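Local atomic coordinates of putative SnoaL-like polyketide cyclase (Jannaschia sp., PDB entry 3KKG), a protein that probably catalyses ring closure of a polyketide-type substrate, as SnoaL-like cyclases of the NTF2-like superfamily do. Residues Phe19-Gly24 against Arg30-Glu35; Glu13-Leu18 against Asp83-Gln88. One frame throughout, in Å; residues are numbered along the deposited sequence.

Contact 1. Residues Phe19-Gly24 against Arg30-Glu35; sequences FDEGWG and RDVWRE
A type I beta turn, D20 to W23, lies in the loop joining helix 6-16 to helix 29-36, and its middle residues E21 and G22 meet V32 and W33 of the second helix. The turn is closed by the W23 N to D20 O bond, and its CA atoms come nearest the helix at G22 and V32, 5.1 Å apart. With no side chain on G22, V32 packs directly on the backbone: V32 CG1 and G22 CA are 3.7 Å apart. The other methyl, V32 CG2, takes the adjoining position, 3.5 Å from E21 O and 3.7 Å from E21 CG. A V32 chi1 of 174°, with CG1 anti to the backbone N and CG2 beside it, divides the two methyls in this way, while the E21 chain crosses the valine at roughly a right angle and sends its carboxylate to R17 in a salt bridge.

In this NTF2-like fold the helices pack against a curved sheet, and one polar bond supplements the apolar contact between loop and helix. W33 NE1 donates to G22 O over 2.9 Å; the acceptor lies near the indole plane, at its edge, and the donor lies in the carbonyl plane. The N-H...O angle of 138° shows a clearly bent bond. A phenylalanine in place of W33 has no indole N-H and would probably leave the carbonyl of buried G22 without this donor. W33 also packs on I58 of helix 54-67, while the W23 ring makes a T-shaped (edge-to-face) pair with F65.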
loop_
_atom_site.group_PDB
_atom_site.type_symbol
_atom_site.label_atom_id
_atom_site.label_comp_id
_atom_site.label_asym_id
_atom_site.label_seq_id
_atom_site.Cartn_x
_atom_site.Cartn_y
_atom_site.Cartn_z
ATOM N N PHE A 19 -2.399 -14.931 -7.168
ATOM C CA PHE A 19 -3.724 -14.504 -6.766
ATOM C C PHE A 19 -4.804 -15.528 -7.155
ATOM O O PHE A 19 -5.980 -15.277 -6.907
ATOM C CB PHE A 19 -4.059 -13.110 -7.310
ATOM C CG PHE A 19 -3.159 -12.046 -6.716
ATOM C CD1 PHE A 19 -1.888 -11.824 -7.225
ATOM C CD2 PHE A 19 -3.537 -11.413 -5.559
ATOM C CE1 PHE A 19 -1.061 -10.901 -6.621
ATOM C CE2 PHE A 19 -2.695 -10.459 -4.955
ATOM C CZ PHE A 19 -1.459 -10.245 -5.487
ATOM N N ASP A 20 -4.378 -16.644 -7.748
ATOM C CA ASP A 20 -5.290 -17.727 -8.165
ATOM C C ASP A 20 -4.723 -19.033 -7.630
ATOM O O ASP A 20 -4.971 -19.387 -6.466
ATOM C CB ASP A 20 -5.483 -17.686 -9.696
ATOM C CG ASP A 20 -6.375 -18.788 -10.197
ATOM O OD1 ASP A 20 -7.285 -19.161 -9.463
ATOM O OD2 ASP A 20 -6.180 -19.128 -11.374
ATOM N N GLU A 21 -3.964 -19.765 -8.434
ATOM C CA GLU A 21 -3.430 -21.057 -7.976
ATOM C C GLU A 21 -2.444 -20.940 -6.789
ATOM O O GLU A 21 -2.271 -21.882 -6.009
ATOM C CB GLU A 21 -2.766 -21.816 -9.110
ATOM C CG GLU A 21 -1.687 -21.085 -9.891
ATOM C CD GLU A 21 -2.193 -20.408 -11.186
ATOM O OE1 GLU A 21 -3.164 -19.598 -11.167
ATOM O OE2 GLU A 21 -1.592 -20.688 -12.248
ATOM N N GLY A 22 -1.793 -19.779 -6.660
ATOM C CA GLY A 22 -0.838 -19.516 -5.583
ATOM C C GLY A 22 -1.416 -18.737 -4.418
ATOM O O GLY A 22 -0.681 -18.282 -3.549
ATOM N N TRP A 23 -2.732 -18.570 -4.392
ATOM C CA TRP A 23 -3.412 -17.841 -3.286
ATOM C C TRP A 23 -3.533 -18.767 -2.074
ATOM O O TRP A 23 -3.906 -19.943 -2.234
ATOM C CB TRP A 23 -4.799 -17.407 -3.726
ATOM C CG TRP A 23 -5.567 -16.603 -2.741
ATOM C CD1 TRP A 23 -6.771 -16.934 -2.217
ATOM C CD2 TRP A 23 -5.201 -15.338 -2.158
ATOM N NE1 TRP A 23 -7.193 -15.952 -1.352
ATOM C CE2 TRP A 23 -6.251 -14.967 -1.297
ATOM C CE3 TRP A 23 -4.099 -14.483 -2.292
ATOM C CZ2 TRP A 23 -6.228 -13.804 -0.551
ATOM C CZ3 TRP A 23 -4.087 -13.316 -1.567
ATOM C CH2 TRP A 23 -5.178 -12.989 -0.718
ATOM N N GLY A 24 -3.284 -18.218 -0.886
ATOM C CA GLY A 24 -3.135 -19.056 0.301
ATOM C C GLY A 24 -4.392 -19.788 0.722
ATOM O O GLY A 24 -4.335 -20.722 1.547
ATOM N N ARG A 30 1.556 -23.563 -2.064
ATOM C CA ARG A 30 2.946 -23.551 -1.678
ATOM C C ARG A 30 3.838 -23.897 -2.828
ATOM O O ARG A 30 4.908 -23.327 -2.992
ATOM C CB ARG A 30 3.182 -24.482 -0.493
ATOM C CG ARG A 30 2.573 -23.979 0.822
ATOM C CD ARG A 30 2.862 -25.010 1.879
ATOM N NE ARG A 30 2.405 -24.672 3.214
ATOM C CZ ARG A 30 1.143 -24.734 3.632
ATOM N NH1 ARG A 30 0.162 -25.061 2.802
ATOM N NH2 ARG A 30 0.871 -24.466 4.903
ATOM N N ASP A 31 3.432 -24.901 -3.604
ATOM C CA ASP A 31 4.236 -25.314 -4.731
ATOM C C ASP A 31 4.269 -24.237 -5.801
ATOM O O ASP A 31 5.283 -24.083 -6.479
ATOM C CB ASP A 31 3.756 -26.653 -5.277
ATOM C CG ASP A 31 4.076 -27.806 -4.339
ATOM O OD1 ASP A 31 5.111 -27.764 -3.600
ATOM O OD2 ASP A 31 3.301 -28.784 -4.360
ATOM N N VAL A 32 3.203 -23.438 -5.904
ATOM C CA VAL A 32 3.200 -22.304 -6.839
ATOM C C VAL A 32 4.218 -21.247 -6.348
ATOM O O VAL A 32 4.984 -20.679 -7.116
ATOM C CB VAL A 32 1.786 -21.657 -7.017
ATOM C CG1 VAL A 32 1.871 -20.370 -7.890
ATOM C CG2 VAL A 32 0.790 -22.662 -7.615
ATOM N N TRP A 33 4.209 -20.975 -5.051
ATOM C CA TRP A 33 5.218 -20.082 -4.495
ATOM C C TRP A 33 6.643 -20.603 -4.771
ATOM O O TRP A 33 7.524 -19.852 -5.176
ATOM C CB TRP A 33 5.008 -19.878 -2.996
ATOM C CG TRP A 33 3.944 -18.885 -2.626
ATOM C CD1 TRP A 33 2.717 -18.762 -3.185
ATOM C CD2 TRP A 33 4.017 -17.885 -1.607
ATOM N NE1 TRP A 33 2.025 -17.725 -2.598
ATOM C CE2 TRP A 33 2.795 -17.176 -1.629
ATOM C CE3 TRP A 33 4.998 -17.493 -0.688
ATOM C CZ2 TRP A 33 2.521 -16.129 -0.755
ATOM C CZ3 TRP A 33 4.731 -16.454 0.158
ATOM C CH2 TRP A 33 3.503 -15.810 0.145
ATOM N N ARG A 34 6.861 -21.900 -4.568
ATOM C CA ARG A 34 8.197 -22.473 -4.786
ATOM C C ARG A 34 8.668 -22.392 -6.236
ATOM O O ARG A 34 9.858 -22.252 -6.485
ATOM C CB ARG A 34 8.265 -23.909 -4.282
ATOM C CG ARG A 34 8.119 -24.003 -2.779
ATOM C CD ARG A 34 8.188 -25.419 -2.273
ATOM N NE ARG A 34 7.970 -25.458 -0.821
ATOM C CZ ARG A 34 6.922 -26.014 -0.209
ATOM N NH1 ARG A 34 5.952 -26.627 -0.879
ATOM N NH2 ARG A 34 6.842 -25.958 1.107
ATOM N N GLU A 35 7.744 -22.445 -7.188
ATOM C CA GLU A 35 8.113 -22.272 -8.598
ATOM C C GLU A 35 8.238 -20.821 -9.071
ATOM O O GLU A 35 8.870 -20.542 -10.081
ATOM C CB GLU A 35 7.186 -23.055 -9.504
ATOM C CG GLU A 35 5.745 -22.634 -9.616
ATOM C CD GLU A 35 4.942 -23.663 -10.445
ATOM O OE1 GLU A 35 5.346 -23.923 -11.597
ATOM O OE2 GLU A 35 3.950 -24.241 -9.935
#

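Contact 2. Residues Glu13-Leu18 against Asp83-Gln88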
loop_
_atom_site.group_PDB
_atom_site.type_symbol
_atom_site.label_atom_id
_atom_site.label_comp_id
_atom_site.label_asym_id
_atom_site.label_seq_id
_atom_site.Cartn_x
_atom_site.Cartn_y
_atom_site.Cartn_z
ATOM N N GLU A 13 2.022 -11.890 -15.768
ATOM C CA GLU A 13 1.440 -13.233 -15.813
ATOM C C GLU A 13 1.930 -14.090 -14.640
ATOM O O GLU A 13 1.149 -14.803 -13.954
ATOM C CB GLU A 13 1.726 -13.897 -17.159
ATOM C CG GLU A 13 0.998 -13.212 -18.350
ATOM C CD GLU A 13 1.282 -13.881 -19.702
ATOM O OE1 GLU A 13 1.563 -15.096 -19.706
ATOM O OE2 GLU A 13 1.134 -13.218 -20.744
ATOM N N THR A 14 3.221 -14.040 -14.398
ATOM C CA THR A 14 3.820 -14.788 -13.292
ATOM C C THR A 14 3.256 -14.340 -11.946
ATOM O O THR A 14 2.855 -15.192 -11.128
ATOM C CB THR A 14 5.342 -14.673 -13.359
ATOM O OG1 THR A 14 5.791 -15.354 -14.540
ATOM C CG2 THR A 14 6.052 -15.216 -12.073
ATOM N N VAL A 15 3.198 -13.037 -11.706
ATOM C CA VAL A 15 2.668 -12.547 -10.440
ATOM C C VAL A 15 1.192 -12.866 -10.232
ATOM O O VAL A 15 0.747 -13.235 -9.134
ATOM C CB VAL A 15 2.900 -11.020 -10.306
ATOM C CG1 VAL A 15 2.000 -10.456 -9.264
ATOM C CG2 VAL A 15 4.386 -10.759 -10.065
ATOM N N LEU A 16 0.403 -12.764 -11.304
ATOM C CA LEU A 16 -1.031 -12.971 -11.143
ATOM C C LEU A 16 -1.396 -14.422 -10.728
ATOM O O LEU A 16 -2.459 -14.664 -10.132
ATOM C CB LEU A 16 -1.830 -12.493 -12.355
ATOM C CG LEU A 16 -2.044 -10.990 -12.416
ATOM C CD1 LEU A 16 -2.715 -10.609 -13.759
ATOM C CD2 LEU A 16 -2.838 -10.481 -11.214
ATOM N N ARG A 17 -0.518 -15.375 -11.026
ATOM C CA ARG A 17 -0.722 -16.751 -10.557
ATOM C C ARG A 17 -0.816 -16.805 -9.048
ATOM O O ARG A 17 -1.541 -17.641 -8.502
ATOM C CB ARG A 17 0.399 -17.671 -11.026
ATOM C CG ARG A 17 0.503 -17.818 -12.495
ATOM C CD ARG A 17 1.511 -18.884 -12.923
ATOM N NE ARG A 17 1.123 -20.205 -12.418
ATOM C CZ ARG A 17 1.960 -21.124 -11.944
ATOM N NH1 ARG A 17 3.270 -20.911 -11.887
ATOM N NH2 ARG A 17 1.473 -22.289 -11.534
ATOM N N LEU A 18 -0.152 -15.865 -8.357
ATOM C CA LEU A 18 -0.170 -15.846 -6.906
ATOM C C LEU A 18 -1.512 -15.427 -6.321
ATOM O O LEU A 18 -1.750 -15.579 -5.135
ATOM C CB LEU A 18 0.916 -14.904 -6.387
ATOM C CG LEU A 18 2.351 -15.260 -6.803
ATOM C CD1 LEU A 18 3.357 -14.184 -6.437
ATOM C CD2 LEU A 18 2.733 -16.657 -6.175
ATOM N N ASP A 83 10.608 -4.559 -13.858
ATOM C CA ASP A 83 10.592 -5.648 -12.896
ATOM C C ASP A 83 9.792 -5.333 -11.596
ATOM O O ASP A 83 9.909 -6.029 -10.598
ATOM C CB ASP A 83 12.035 -6.072 -12.588
ATOM C CG ASP A 83 12.621 -6.937 -13.656
ATOM O OD1 ASP A 83 11.890 -7.699 -14.335
ATOM O OD2 ASP A 83 13.863 -6.913 -13.821
ATOM N N ASN A 84 8.963 -4.279 -11.628
ATOM C CA ASN A 84 8.084 -3.928 -10.517
ATOM C C ASN A 84 6.658 -4.106 -10.930
ATOM O O ASN A 84 6.237 -3.536 -11.910
ATOM C CB ASN A 84 8.265 -2.468 -10.106
ATOM C CG ASN A 84 9.683 -2.202 -9.579
ATOM O OD1 ASN A 84 9.958 -2.428 -8.415
ATOM N ND2 ASN A 84 10.576 -1.834 -10.453
ATOM N N VAL A 85 5.916 -4.967 -10.192
ATOM C CA VAL A 85 4.510 -5.215 -10.437
ATOM C C VAL A 85 3.745 -4.870 -9.171
ATOM O O VAL A 85 4.078 -5.361 -8.068
ATOM C CB VAL A 85 4.234 -6.679 -10.820
ATOM C CG1 VAL A 85 2.748 -6.834 -11.054
ATOM C CG2 VAL A 85 5.020 -7.060 -12.084
ATOM N N VAL A 86 2.708 -4.067 -9.328
ATOM C CA VAL A 86 1.879 -3.617 -8.220
ATOM C C VAL A 86 0.481 -4.100 -8.453
ATOM O O VAL A 86 -0.087 -3.906 -9.525
ATOM C CB VAL A 86 1.880 -2.057 -8.125
ATOM C CG1 VAL A 86 0.979 -1.582 -6.954
ATOM C CG2 VAL A 86 3.337 -1.516 -8.052
ATOM N N VAL A 87 -0.073 -4.845 -7.517
ATOM C CA VAL A 87 -1.394 -5.422 -7.597
ATOM C C VAL A 87 -2.249 -4.836 -6.493
ATOM O O VAL A 87 -1.938 -5.007 -5.322
ATOM C CB VAL A 87 -1.369 -6.962 -7.519
ATOM C CG1 VAL A 87 -2.790 -7.509 -7.634
ATOM C CG2 VAL A 87 -0.468 -7.549 -8.599
ATOM N N GLN A 88 -3.343 -4.185 -6.833
ATOM C CA GLN A 88 -4.320 -3.775 -5.822
ATOM C C GLN A 88 -5.489 -4.735 -5.883
ATOM O O GLN A 88 -5.934 -5.127 -6.973
ATOM C CB GLN A 88 -4.831 -2.414 -6.131
ATOM C CG GLN A 88 -3.775 -1.275 -6.021
ATOM C CD GLN A 88 -4.422 0.063 -6.169
ATOM O OE1 GLN A 88 -5.172 0.465 -5.302
ATOM N NE2 GLN A 88 -4.165 0.729 -7.248
#
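No flat group takes part where V15 meets V85 and V87: there are no ring faces or edges to assign across this contact, and the surfaces that touch are the branched methyl ends of three buried valines. V15 CG1 is the central atom, 3.9 Å from V87 CG2 and 4.1 Å from V85 CG1. V15 and V85 meet tip to tip, methyl against methyl, and V15 CG2 adds a looser approach to V85 CB at 4.2 Å. V15 and V87 instead lie alongside one another, pointing opposite ways, and touch through V15 CG1 and V87 CG2. With a V15 chi1 of 162°, CG1 stands anti to the backbone N, where it meets a methyl from each of the two strand valines.

The CA atoms of V15 and V85 are 7.6 Å apart, and no hydrogen bond joins the segments, so the contact is wholly apolar. V85 and V87 both point toward the helix; V86 between them points away and packs on L116 of the second subunit. F117 of the neighbouring strand 108-120 also touches V15. A helix laid on one face of a curved sheet, with alternate strand residues facing it, is characteristic of the NTF2-like fold.

Overall arrangement
The centres of the two contacts lie 12 Å apart, and contact 1 is nested in the chain loop that contact 2 closes. Segments 13-18 and 19-24 are continuous: from helix 6-16, held on the sheet in contact 2, the chain passes through R17-F19 into the turn that begins at D20. Three close approaches and one long ion pair join the contacts: G22 N sits 2.8 Å from R17 O, a probable hydrogen bond; W33 CD1 packs on L18 CD2 at 3.7 Å; F19 CZ meets V87 CG1, also at 3.7 Å; and R17 NH2 pairs weakly with E35 OE2. In relatives the active-site cavity lies between helices and sheet, but no residue here can be assigned to it.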